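Local coordinates for protein prolyl-tRNA synthetase (Naegleria fowleri, PDB 6UYH) that probably charges proline-specific tRNA with proline in an ATP-dependent reaction, and here binds the inhibitor halofuginone together with the ATP analogue AMPPNP, at residues C436-H441 with C505-G510; R48-F53 with V295-V300; F61-I66 with K141-T146; G216-T221 with G243-K248. One frame throughout, in Å; residues are numbered along the deposited sequence.

Contact 1 (C436-H441 with C505-G510); sequences CLIPWH and CWALFG
Trp440 meets the neighbouring strand with atoms from its CB to the far corner of its indole. The CB lies against the methyl of Ala507 and the carbonyl oxygen of Cys505. With CG anti to the backbone N (chi1 180°), the indole is laid along the face of the sheet that also carries Cys436, Ile438, Cys505, Ala507 and Phe509. Trp440 CG is 3.5 Å from Ala507 CB, a CH-pi contact over the five-membered ring. On the pyrrole side, CD1 approaches Cys505 SG at 3.7 Å, the sulfur lying at the ring edge in its plane. The far corner, CZ3, reaches Phe509 CZ at 3.8 Å, the two ring planes inclined at 55°. Ile438 CD1 lies over one face of Phe509, 3.5 Å from Phe509 CD1. Phe426 and Ile450, from helices 423-431 and 444-457, cover this side.

On the other face Leu437 CD2 touches Leu508 CD1. The side chains of the pair Pro439 and Trp506 diverge, yet the Trp506 ring reaches Pro439 CD with its CZ3; its NE1 is bonded to Pro486 O. Between the faces runs the backbone ladder: Phe509 N to Cys436 O (2.8 Å) and Ile438 N to Ala507 O (2.8 Å) are nearly straight, whereas the closing bond from Cys505 N to Trp440 O is weak. Hydrogen-bonded and non-hydrogen-bonded pairs in turn make this an antiparallel strand pair within the C-terminal domain of prolyl-tRNA synthetase.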
# COMPACT_ATOMS: atom_id res chain seq x y z
N CYS A 436 -1.88 -5.83 -36.87
CA CYS A 436 -2.01 -5.32 -38.22
C CYS A 436 -1.99 -3.80 -38.22
O CYS A 436 -2.74 -3.18 -37.45
CB CYS A 436 -3.30 -5.81 -38.88
SG CYS A 436 -3.46 -7.60 -38.88
N LEU A 437 -1.18 -3.21 -39.09
CA LEU A 437 -1.20 -1.78 -39.32
C LEU A 437 -2.09 -1.52 -40.53
O LEU A 437 -1.82 -2.04 -41.62
CB LEU A 437 0.21 -1.23 -39.57
CG LEU A 437 1.13 -0.94 -38.39
CD1 LEU A 437 2.55 -0.73 -38.91
CD2 LEU A 437 0.65 0.28 -37.61
N ILE A 438 -3.16 -0.76 -40.33
CA ILE A 438 -4.12 -0.55 -41.42
C ILE A 438 -4.22 0.93 -41.74
O ILE A 438 -4.03 1.78 -40.85
CB ILE A 438 -5.50 -1.13 -41.07
CG1 ILE A 438 -6.16 -0.38 -39.91
CG2 ILE A 438 -5.40 -2.61 -40.76
CD1 ILE A 438 -7.65 -0.63 -39.79
N PRO A 439 -4.52 1.29 -42.99
CA PRO A 439 -4.89 2.68 -43.28
C PRO A 439 -6.12 3.04 -42.48
O PRO A 439 -7.04 2.24 -42.34
CB PRO A 439 -5.18 2.67 -44.79
CG PRO A 439 -4.96 1.30 -45.27
CD PRO A 439 -4.76 0.38 -44.12
N TRP A 440 -6.12 4.25 -41.92
CA TRP A 440 -7.14 4.58 -40.94
C TRP A 440 -7.63 6.00 -41.16
O TRP A 440 -6.83 6.91 -41.39
CB TRP A 440 -6.56 4.43 -39.53
CG TRP A 440 -7.51 4.76 -38.43
CD1 TRP A 440 -7.37 5.74 -37.49
CD2 TRP A 440 -8.76 4.12 -38.15
NE1 TRP A 440 -8.45 5.75 -36.65
CE2 TRP A 440 -9.31 4.75 -37.02
CE3 TRP A 440 -9.45 3.05 -38.73
CZ2 TRP A 440 -10.54 4.37 -36.47
CZ3 TRP A 440 -10.67 2.68 -38.18
CH2 TRP A 440 -11.20 3.34 -37.07
N HIS A 441 -8.95 6.18 -41.12
CA HIS A 441 -9.55 7.49 -40.90
C HIS A 441 -10.49 7.35 -39.73
O HIS A 441 -11.39 6.49 -39.75
CB HIS A 441 -10.30 8.01 -42.14
CG HIS A 441 -10.76 9.42 -42.00
ND1 HIS A 441 -10.36 10.42 -42.87
CD2 HIS A 441 -11.56 10.02 -41.09
CE1 HIS A 441 -10.91 11.57 -42.50
NE2 HIS A 441 -11.63 11.35 -41.42
N CYS A 505 -3.77 8.30 -41.57
CA CYS A 505 -2.75 7.78 -40.65
C CYS A 505 -2.84 6.27 -40.68
O CYS A 505 -3.69 5.69 -41.38
CB CYS A 505 -2.94 8.33 -39.23
SG CYS A 505 -4.48 7.81 -38.47
N TRP A 506 -1.96 5.62 -39.91
CA TRP A 506 -1.98 4.18 -39.74
C TRP A 506 -2.43 3.85 -38.33
O TRP A 506 -1.99 4.49 -37.37
CB TRP A 506 -0.59 3.58 -39.97
CG TRP A 506 -0.11 3.66 -41.38
CD1 TRP A 506 0.63 4.67 -41.93
CD2 TRP A 506 -0.31 2.69 -42.42
NE1 TRP A 506 0.90 4.38 -43.25
CE2 TRP A 506 0.34 3.17 -43.58
CE3 TRP A 506 -0.97 1.45 -42.48
CZ2 TRP A 506 0.34 2.47 -44.79
CZ3 TRP A 506 -0.97 0.75 -43.68
CH2 TRP A 506 -0.32 1.27 -44.82
N ALA A 507 -3.33 2.88 -38.21
CA ALA A 507 -3.78 2.39 -36.91
C ALA A 507 -3.38 0.94 -36.70
O ALA A 507 -3.39 0.13 -37.64
CB ALA A 507 -5.30 2.54 -36.76
N LEU A 508 -3.06 0.60 -35.45
CA LEU A 508 -2.74 -0.77 -35.07
C LEU A 508 -4.01 -1.45 -34.57
O LEU A 508 -4.67 -0.96 -33.64
CB LEU A 508 -1.65 -0.77 -34.00
CG LEU A 508 -0.92 -2.09 -33.73
CD1 LEU A 508 -0.06 -2.49 -34.91
CD2 LEU A 508 -0.09 -1.98 -32.42
N PHE A 509 -4.39 -2.54 -35.24
CA PHE A 509 -5.55 -3.35 -34.90
C PHE A 509 -5.09 -4.77 -34.61
O PHE A 509 -4.10 -5.24 -35.18
CB PHE A 509 -6.57 -3.39 -36.06
CG PHE A 509 -7.55 -2.24 -36.05
CD1 PHE A 509 -7.12 -0.95 -36.30
CD2 PHE A 509 -8.90 -2.47 -35.80
CE1 PHE A 509 -8.02 0.10 -36.30
CE2 PHE A 509 -9.81 -1.41 -35.79
CZ PHE A 509 -9.37 -0.13 -36.04
N GLY A 510 -5.83 -5.46 -33.75
CA GLY A 510 -5.47 -6.83 -33.44
C GLY A 510 -6.47 -7.45 -32.48
O GLY A 510 -7.37 -6.78 -31.96

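Contact 2 (R48-F53 with V295-V300); sequences RPNCWF and VAFCQV. With EDO (1,2-ethanediol), chain R.
An amide-on-ring stack, a CH-pi contact and one shared water join the first turn of helix 49-67 to the loop that leads from helix 274-283 into strand 300-304, the first strand of the anticodon-binding domain. The carboxamide of Asn50 lies flat on Phe297, the two planes only 6° apart. Its ND2 sits over the middle of the ring, 3.5 Å from Phe297 CZ, while OD1 is above the CG-CD1 side, 3.5 Å from Phe297 CD1. Phe297 holds its ring in this place by setting CG between its own backbone N and carbonyl carbon (chi1 74°), and its opposite face is backed by Cys298 CB.

One turn further along the helix, Phe53 offers a face to the backbone of the loop. Phe297 CA stands over it, 3.6 Å from Phe53 CD2, and the oxygen of Val295 comes in at the ring edge, 3.4 Å from the same CD2. The side chain of Phe53 also touches Arg332, whose NE is hydrogen-bonded to Ala296 O.

The water bridges the two backbones: it donates to Asn50 O and to Val295 O and accepts from Phe297 N, each at 2.9 Å. Beyond the contact, Gln299 NE2 binds an ethanediol, probably from the crystallisation liquor. The helix start also faces the second subunit, where Arg48 makes a cation-pi contact with Trp131 of that chain. The direct contacts are thus probably dispersive for the most part, and the directional hydrogen bonding between helix and loop passes through the water.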
# COMPACT_ATOMS: atom_id res chain seq x y z
N ARG A 48 0.80 -14.08 -3.54
CA ARG A 48 1.74 -14.65 -2.58
C ARG A 48 3.04 -13.84 -2.56
O ARG A 48 3.23 -12.95 -3.40
CB ARG A 48 1.94 -16.13 -2.93
CG ARG A 48 0.67 -16.97 -2.79
CD ARG A 48 0.91 -18.44 -3.13
NE ARG A 48 1.63 -19.12 -2.05
CZ ARG A 48 1.91 -20.42 -2.04
NH1 ARG A 48 1.52 -21.19 -3.06
NH2 ARG A 48 2.55 -20.97 -1.01
N PRO A 49 3.95 -14.12 -1.61
CA PRO A 49 5.10 -13.20 -1.42
C PRO A 49 5.93 -12.91 -2.66
O PRO A 49 6.25 -11.74 -2.91
CB PRO A 49 5.93 -13.93 -0.35
CG PRO A 49 4.91 -14.63 0.47
CD PRO A 49 3.89 -15.12 -0.53
N ASN A 50 6.31 -13.93 -3.43
CA ASN A 50 7.19 -13.70 -4.58
C ASN A 50 6.49 -12.87 -5.64
O ASN A 50 7.13 -12.15 -6.41
CB ASN A 50 7.65 -15.03 -5.17
CG ASN A 50 8.40 -15.88 -4.18
OD1 ASN A 50 8.72 -15.44 -3.07
ND2 ASN A 50 8.70 -17.11 -4.58
N CYS A 51 5.17 -12.96 -5.67
CA CYS A 51 4.36 -12.21 -6.61
C CYS A 51 4.18 -10.76 -6.16
O CYS A 51 4.39 -9.82 -6.93
CB CYS A 51 3.02 -12.91 -6.74
SG CYS A 51 1.76 -11.93 -7.54
N TRP A 52 3.79 -10.57 -4.89
CA TRP A 52 3.59 -9.22 -4.38
C TRP A 52 4.89 -8.43 -4.42
O TRP A 52 4.87 -7.22 -4.62
CB TRP A 52 3.02 -9.28 -2.95
CG TRP A 52 2.49 -7.93 -2.47
CD1 TRP A 52 2.99 -7.16 -1.46
CD2 TRP A 52 1.37 -7.22 -3.01
NE1 TRP A 52 2.24 -6.01 -1.33
CE2 TRP A 52 1.24 -6.03 -2.26
CE3 TRP A 52 0.46 -7.47 -4.04
CZ2 TRP A 52 0.24 -5.09 -2.53
CZ3 TRP A 52 -0.54 -6.54 -4.29
CH2 TRP A 52 -0.64 -5.36 -3.54
N PHE A 53 6.03 -9.12 -4.26
CA PHE A 53 7.32 -8.46 -4.39
C PHE A 53 7.47 -7.72 -5.71
O PHE A 53 8.06 -6.63 -5.76
CB PHE A 53 8.45 -9.48 -4.25
CG PHE A 53 9.83 -8.87 -4.33
CD1 PHE A 53 10.46 -8.39 -3.20
CD2 PHE A 53 10.49 -8.76 -5.56
CE1 PHE A 53 11.71 -7.81 -3.27
CE2 PHE A 53 11.75 -8.17 -5.63
CZ PHE A 53 12.35 -7.70 -4.49
N VAL A 295 12.90 -7.33 -10.83
CA VAL A 295 11.74 -7.59 -9.99
C VAL A 295 11.77 -8.99 -9.40
O VAL A 295 10.77 -9.44 -8.85
CB VAL A 295 10.42 -7.34 -10.74
CG1 VAL A 295 10.36 -5.89 -11.23
CG2 VAL A 295 10.26 -8.31 -11.91
N ALA A 296 12.90 -9.68 -9.47
CA ALA A 296 13.00 -11.06 -8.98
C ALA A 296 13.19 -11.07 -7.47
O ALA A 296 14.16 -10.50 -6.97
CB ALA A 296 14.16 -11.78 -9.67
N PHE A 297 12.29 -11.76 -6.75
CA PHE A 297 12.39 -11.86 -5.30
C PHE A 297 13.76 -12.38 -4.88
O PHE A 297 14.31 -11.98 -3.85
CB PHE A 297 11.29 -12.77 -4.74
CG PHE A 297 11.52 -14.22 -5.01
CD1 PHE A 297 12.09 -15.04 -4.05
CD2 PHE A 297 11.21 -14.76 -6.25
CE1 PHE A 297 12.34 -16.38 -4.31
CE2 PHE A 297 11.46 -16.10 -6.53
CZ PHE A 297 12.02 -16.91 -5.56
N CYS A 298 14.31 -13.30 -5.67
CA CYS A 298 15.68 -13.77 -5.52
C CYS A 298 16.34 -13.66 -6.88
O CYS A 298 15.82 -14.20 -7.87
CB CYS A 298 15.71 -15.22 -5.02
SG CYS A 298 17.35 -15.99 -5.04
N GLN A 299 17.45 -12.94 -6.95
CA GLN A 299 18.13 -12.77 -8.24
C GLN A 299 19.14 -13.87 -8.51
O GLN A 299 19.32 -14.27 -9.67
CB GLN A 299 18.82 -11.42 -8.29
CG GLN A 299 17.86 -10.24 -8.18
CD GLN A 299 18.60 -8.95 -7.96
OE1 GLN A 299 19.34 -8.80 -6.99
NE2 GLN A 299 18.42 -8.00 -8.87
N VAL A 300 19.81 -14.36 -7.47
CA VAL A 300 20.87 -15.36 -7.61
C VAL A 300 20.69 -16.39 -6.52
O VAL A 300 20.55 -16.04 -5.35
CB VAL A 300 22.28 -14.73 -7.51
CG1 VAL A 300 23.36 -15.80 -7.70
CG2 VAL A 300 22.46 -13.60 -8.51
C1 EDO R . 21.34 -5.53 -7.20
O1 EDO R . 21.74 -4.24 -7.67
C2 EDO R . 19.82 -5.60 -7.20
O2 EDO R . 19.34 -5.34 -8.52
O HOH W 1 9.63 -11.92 -7.85

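Contact 3 (F61-I66 with K141-T146); sequences FFDAEI and KLNQWT
Asp63 OD1 is held by Trp145 NE1 at 2.7 Å, with a further, weak hydrogen bond from Asn73 ND2. The indole N-H points at the oxygen with an angle of 156° at the hydrogen. The carboxylate stands steeply to the indole; its oxygen lies close to the ring plane, and the N-H arrives on the syn side but 34° out of the carboxylate plane. Together with the packing of Phe62, such a bond would limit rotation of the indole, and it probably helps to keep Asp63 ionised.

Beside it, Phe62 packs against the benzo part of the same tryptophan: its CD2 is 3.7 Å from Trp145 CZ2, and its CB lies near the plane of the indole at the ring edge. Phe62 carries CG anti to the backbone N, which sends the ring across to the strand.

The contact lays helix 49-67 alongside strand 140-149 of the class II synthetase catalytic core, the two short segments running nearly antiparallel (172°) with their axes 11.1 Å apart, so side chains bridge the distance. Ile66 supplies the apolar end of the contact. Its CD1 comes to 3.7 Å from Asn143 ND2 and rests against the amide, the two side chains crossing at about a right angle.

That amide is engaged at both ends by other partners, OD1 receiving Gln168 NE2 and ND2 donating to Asn73 OD1. Asn73 thus links Asn143 to Asp63, though only weakly on the Asp63 side. The side chain of Asn143 is about 8 Å from the bound halofuginone.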
# COMPACT_ATOMS: atom_id res chain seq x y z
N PHE A 61 9.89 1.95 -7.71
CA PHE A 61 10.41 2.65 -8.88
C PHE A 61 9.51 3.81 -9.28
O PHE A 61 9.98 4.93 -9.49
CB PHE A 61 10.56 1.67 -10.04
CG PHE A 61 10.92 2.32 -11.35
CD1 PHE A 61 12.22 2.73 -11.60
CD2 PHE A 61 9.97 2.50 -12.33
CE1 PHE A 61 12.57 3.31 -12.82
CE2 PHE A 61 10.29 3.08 -13.56
CZ PHE A 61 11.60 3.49 -13.80
N PHE A 62 8.21 3.54 -9.42
CA PHE A 62 7.30 4.57 -9.93
C PHE A 62 7.19 5.74 -8.95
O PHE A 62 7.23 6.90 -9.36
CB PHE A 62 5.92 3.96 -10.21
CG PHE A 62 5.00 4.87 -10.99
CD1 PHE A 62 5.15 5.02 -12.36
CD2 PHE A 62 3.96 5.54 -10.36
CE1 PHE A 62 4.30 5.85 -13.10
CE2 PHE A 62 3.09 6.36 -11.09
CZ PHE A 62 3.27 6.51 -12.45
N ASP A 63 7.08 5.44 -7.65
CA ASP A 63 7.04 6.48 -6.62
C ASP A 63 8.25 7.39 -6.72
O ASP A 63 8.13 8.61 -6.60
CB ASP A 63 7.00 5.85 -5.22
CG ASP A 63 5.59 5.71 -4.66
OD1 ASP A 63 4.63 6.13 -5.32
OD2 ASP A 63 5.45 5.16 -3.55
N ALA A 64 9.45 6.81 -6.87
CA ALA A 64 10.63 7.65 -6.92
C ALA A 64 10.63 8.53 -8.17
O ALA A 64 11.08 9.67 -8.11
CB ALA A 64 11.91 6.81 -6.86
N GLU A 65 10.10 8.02 -9.29
CA GLU A 65 10.07 8.82 -10.51
C GLU A 65 9.02 9.93 -10.45
O GLU A 65 9.27 11.05 -10.92
CB GLU A 65 9.83 7.92 -11.73
CG GLU A 65 11.00 6.98 -12.02
CD GLU A 65 12.32 7.71 -12.25
OE1 GLU A 65 12.33 8.75 -12.94
OE2 GLU A 65 13.35 7.24 -11.72
N ILE A 66 7.84 9.64 -9.90
CA ILE A 66 6.82 10.69 -9.86
C ILE A 66 7.11 11.71 -8.77
O ILE A 66 6.67 12.87 -8.86
CB ILE A 66 5.40 10.13 -9.72
CG1 ILE A 66 5.19 9.42 -8.36
CG2 ILE A 66 5.05 9.22 -10.92
CD1 ILE A 66 3.75 8.96 -8.12
N LYS A 141 -1.00 17.74 -8.02
CA LYS A 141 -0.64 16.45 -8.60
C LYS A 141 -0.63 15.41 -7.49
O LYS A 141 0.28 15.41 -6.66
CB LYS A 141 0.72 16.53 -9.30
CG LYS A 141 0.79 17.72 -10.27
CD LYS A 141 1.79 17.53 -11.38
CE LYS A 141 3.15 17.98 -10.95
NZ LYS A 141 4.03 18.19 -12.14
N LEU A 142 -1.63 14.54 -7.48
CA LEU A 142 -1.78 13.55 -6.42
C LEU A 142 -1.84 12.15 -7.02
O LEU A 142 -2.27 11.96 -8.16
CB LEU A 142 -3.04 13.81 -5.60
CG LEU A 142 -3.15 15.22 -4.98
CD1 LEU A 142 -4.47 15.37 -4.22
CD2 LEU A 142 -1.96 15.54 -4.07
N ASN A 143 -1.42 11.17 -6.23
CA ASN A 143 -1.37 9.78 -6.66
C ASN A 143 -1.82 8.91 -5.49
O ASN A 143 -1.61 9.27 -4.33
CB ASN A 143 0.05 9.40 -7.11
CG ASN A 143 0.19 7.93 -7.41
OD1 ASN A 143 -0.30 7.46 -8.45
ND2 ASN A 143 0.86 7.19 -6.52
N GLN A 144 -2.45 7.78 -5.79
CA GLN A 144 -2.69 6.82 -4.71
C GLN A 144 -2.54 5.39 -5.22
O GLN A 144 -2.90 5.09 -6.36
CB GLN A 144 -4.06 7.03 -4.04
CG GLN A 144 -5.25 7.09 -4.98
CD GLN A 144 -6.56 7.28 -4.23
OE1 GLN A 144 -6.57 7.83 -3.12
NE2 GLN A 144 -7.67 6.84 -4.82
N TRP A 145 -1.98 4.54 -4.36
CA TRP A 145 -1.86 3.10 -4.58
C TRP A 145 -3.01 2.43 -3.84
O TRP A 145 -3.04 2.45 -2.60
CB TRP A 145 -0.51 2.59 -4.06
CG TRP A 145 0.66 3.20 -4.75
CD1 TRP A 145 1.35 4.32 -4.37
CD2 TRP A 145 1.28 2.72 -5.94
NE1 TRP A 145 2.37 4.57 -5.27
CE2 TRP A 145 2.34 3.61 -6.25
CE3 TRP A 145 1.04 1.64 -6.80
CZ2 TRP A 145 3.16 3.44 -7.36
CZ3 TRP A 145 1.84 1.47 -7.89
CH2 TRP A 145 2.89 2.37 -8.17
N THR A 146 -3.96 1.85 -4.58
CA THR A 146 -5.22 1.41 -3.99
C THR A 146 -5.70 0.12 -4.65
O THR A 146 -5.23 -0.27 -5.73
CB THR A 146 -6.35 2.45 -4.14
OG1 THR A 146 -6.74 2.52 -5.52
CG2 THR A 146 -5.93 3.82 -3.71

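Contact 4 (G216-T221 with G243-K248); sequences GADYTT and GQNFSK
The carboxylate of Asp218 and the carboxamide of Asn245 meet with their planes at 90°. Asn245 ND2 approaches Asp218 OD1 from above the carboxylate plane, at 3.0 Å. It also donates to Gly216 O at 3.2 Å, well above the plane of that carbonyl, so one amide nitrogen grips two acceptors on the facing loop. Both bonds are bent, with angles near 150° at the hydrogen, and neither acceptor lies quite in the amide plane. The phenyl ring of Phe246 meets the same carbonyl obliquely, its CE1 3.6 Å from Gly216 O; the ring also meets Tyr125 and lies about 7 Å from the bound halofuginone.

Within the class II catalytic core, this joins the start of helix 245-250 to the entry of strand 219-227, where Asp218 and Tyr219 form a classic beta bulge opposite His241. Gln244 occupies the N-cap position of the helix.

The other carboxylate oxygen, Asp218 OD2, packs 3.3 Å from Gly243 CA, close against the backbone of that glycine. A water lies between the same OD2 (3.0 Å) and Gln244 N (2.9 Å), donating to the first and accepting from the second, with a weak further bond to Asn245 OD1.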
# COMPACT_ATOMS: atom_id res chain seq x y z
N GLY A 216 -14.66 10.39 -20.73
CA GLY A 216 -14.40 11.67 -20.10
C GLY A 216 -13.14 12.39 -20.56
O GLY A 216 -12.87 13.48 -20.07
N ALA A 217 -12.37 11.83 -21.49
CA ALA A 217 -11.09 12.41 -21.87
C ALA A 217 -11.19 13.14 -23.20
O ALA A 217 -11.97 12.77 -24.08
CB ALA A 217 -10.00 11.34 -21.95
N ASP A 218 -10.38 14.20 -23.33
CA ASP A 218 -10.17 14.78 -24.66
C ASP A 218 -9.38 13.82 -25.54
O ASP A 218 -9.73 13.63 -26.71
CB ASP A 218 -9.45 16.12 -24.54
CG ASP A 218 -10.40 17.27 -24.24
OD1 ASP A 218 -11.64 17.07 -24.35
OD2 ASP A 218 -9.92 18.37 -23.89
N TYR A 219 -8.33 13.20 -25.00
CA TYR A 219 -7.63 12.15 -25.71
C TYR A 219 -6.98 11.21 -24.71
O TYR A 219 -6.66 11.61 -23.58
CB TYR A 219 -6.59 12.71 -26.69
CG TYR A 219 -5.43 13.45 -26.06
CD1 TYR A 219 -5.43 14.85 -25.98
CD2 TYR A 219 -4.32 12.77 -25.57
CE1 TYR A 219 -4.37 15.54 -25.42
CE2 TYR A 219 -3.26 13.46 -24.99
CZ TYR A 219 -3.29 14.83 -24.93
OH TYR A 219 -2.23 15.51 -24.37
N THR A 220 -6.78 9.96 -25.13
CA THR A 220 -6.25 8.90 -24.29
C THR A 220 -5.01 8.32 -24.94
O THR A 220 -5.03 7.98 -26.14
CB THR A 220 -7.29 7.80 -24.08
OG1 THR A 220 -8.40 8.32 -23.34
CG2 THR A 220 -6.71 6.62 -23.33
N THR A 221 -3.92 8.20 -24.18
CA THR A 221 -2.73 7.52 -24.66
C THR A 221 -2.58 6.20 -23.92
O THR A 221 -3.10 6.02 -22.81
CB THR A 221 -1.45 8.38 -24.48
OG1 THR A 221 -1.16 8.56 -23.09
CG2 THR A 221 -1.62 9.75 -25.16
N GLY A 243 -8.70 17.49 -20.42
CA GLY A 243 -9.08 18.83 -20.78
C GLY A 243 -9.74 19.53 -19.61
O GLY A 243 -9.30 19.42 -18.46
N GLN A 244 -10.84 20.22 -19.91
CA GLN A 244 -11.67 20.86 -18.90
C GLN A 244 -12.99 20.12 -18.71
O GLN A 244 -13.94 20.68 -18.14
CB GLN A 244 -11.91 22.32 -19.27
CG GLN A 244 -10.63 23.15 -19.35
CD GLN A 244 -10.86 24.53 -19.94
OE1 GLN A 244 -11.63 24.69 -20.88
NE2 GLN A 244 -10.19 25.53 -19.37
N ASN A 245 -13.07 18.87 -19.16
CA ASN A 245 -14.32 18.12 -19.10
C ASN A 245 -14.76 17.88 -17.66
O ASN A 245 -15.94 18.05 -17.33
CB ASN A 245 -14.17 16.79 -19.83
CG ASN A 245 -13.92 16.98 -21.32
OD1 ASN A 245 -14.47 17.90 -21.93
ND2 ASN A 245 -13.09 16.13 -21.90
N PHE A 246 -13.83 17.49 -16.78
CA PHE A 246 -14.19 17.26 -15.39
C PHE A 246 -14.18 18.54 -14.57
O PHE A 246 -14.92 18.64 -13.59
CB PHE A 246 -13.25 16.22 -14.77
CG PHE A 246 -13.61 14.80 -15.12
CD1 PHE A 246 -13.11 14.20 -16.27
CD2 PHE A 246 -14.47 14.07 -14.31
CE1 PHE A 246 -13.45 12.90 -16.60
CE2 PHE A 246 -14.81 12.77 -14.63
CZ PHE A 246 -14.30 12.18 -15.78
N SER A 247 -13.36 19.53 -14.95
CA SER A 247 -13.36 20.77 -14.19
C SER A 247 -14.65 21.55 -14.42
O SER A 247 -15.10 22.27 -13.53
CB SER A 247 -12.14 21.61 -14.53
OG SER A 247 -12.02 21.83 -15.92
N LYS A 248 -15.28 21.40 -15.59
CA LYS A 248 -16.60 21.99 -15.76
C LYS A 248 -17.65 21.21 -14.98
O LYS A 248 -18.54 21.80 -14.36
CB LYS A 248 -16.96 22.06 -17.24
CG LYS A 248 -16.19 23.12 -18.01
CD LYS A 248 -16.42 23.00 -19.51
CE LYS A 248 -15.51 23.93 -20.28
NZ LYS A 248 -15.62 23.75 -21.76
O HOH W 2 -11.92 20.15 -22.63

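From the N terminus, helix 49-67 comes first and serves two contacts. Its start opens contact 2, which closes only at residues 295-300, where the chain enters the anticodon-binding domain. Inside that long loop lie contact 3, tying a later part of the helix to strand 140-149, and then contact 4, which closes a short excursion made almost wholly of strands. Those two follow in series, their centres 21 Å apart. Contact 1 opens after all of these have closed and joins two strands of the C-terminal domain. Strand 505-512 also runs beside strand 232-243 of the catalytic core. Contacts 1 and 2 lie on opposite sides of the chain's centre.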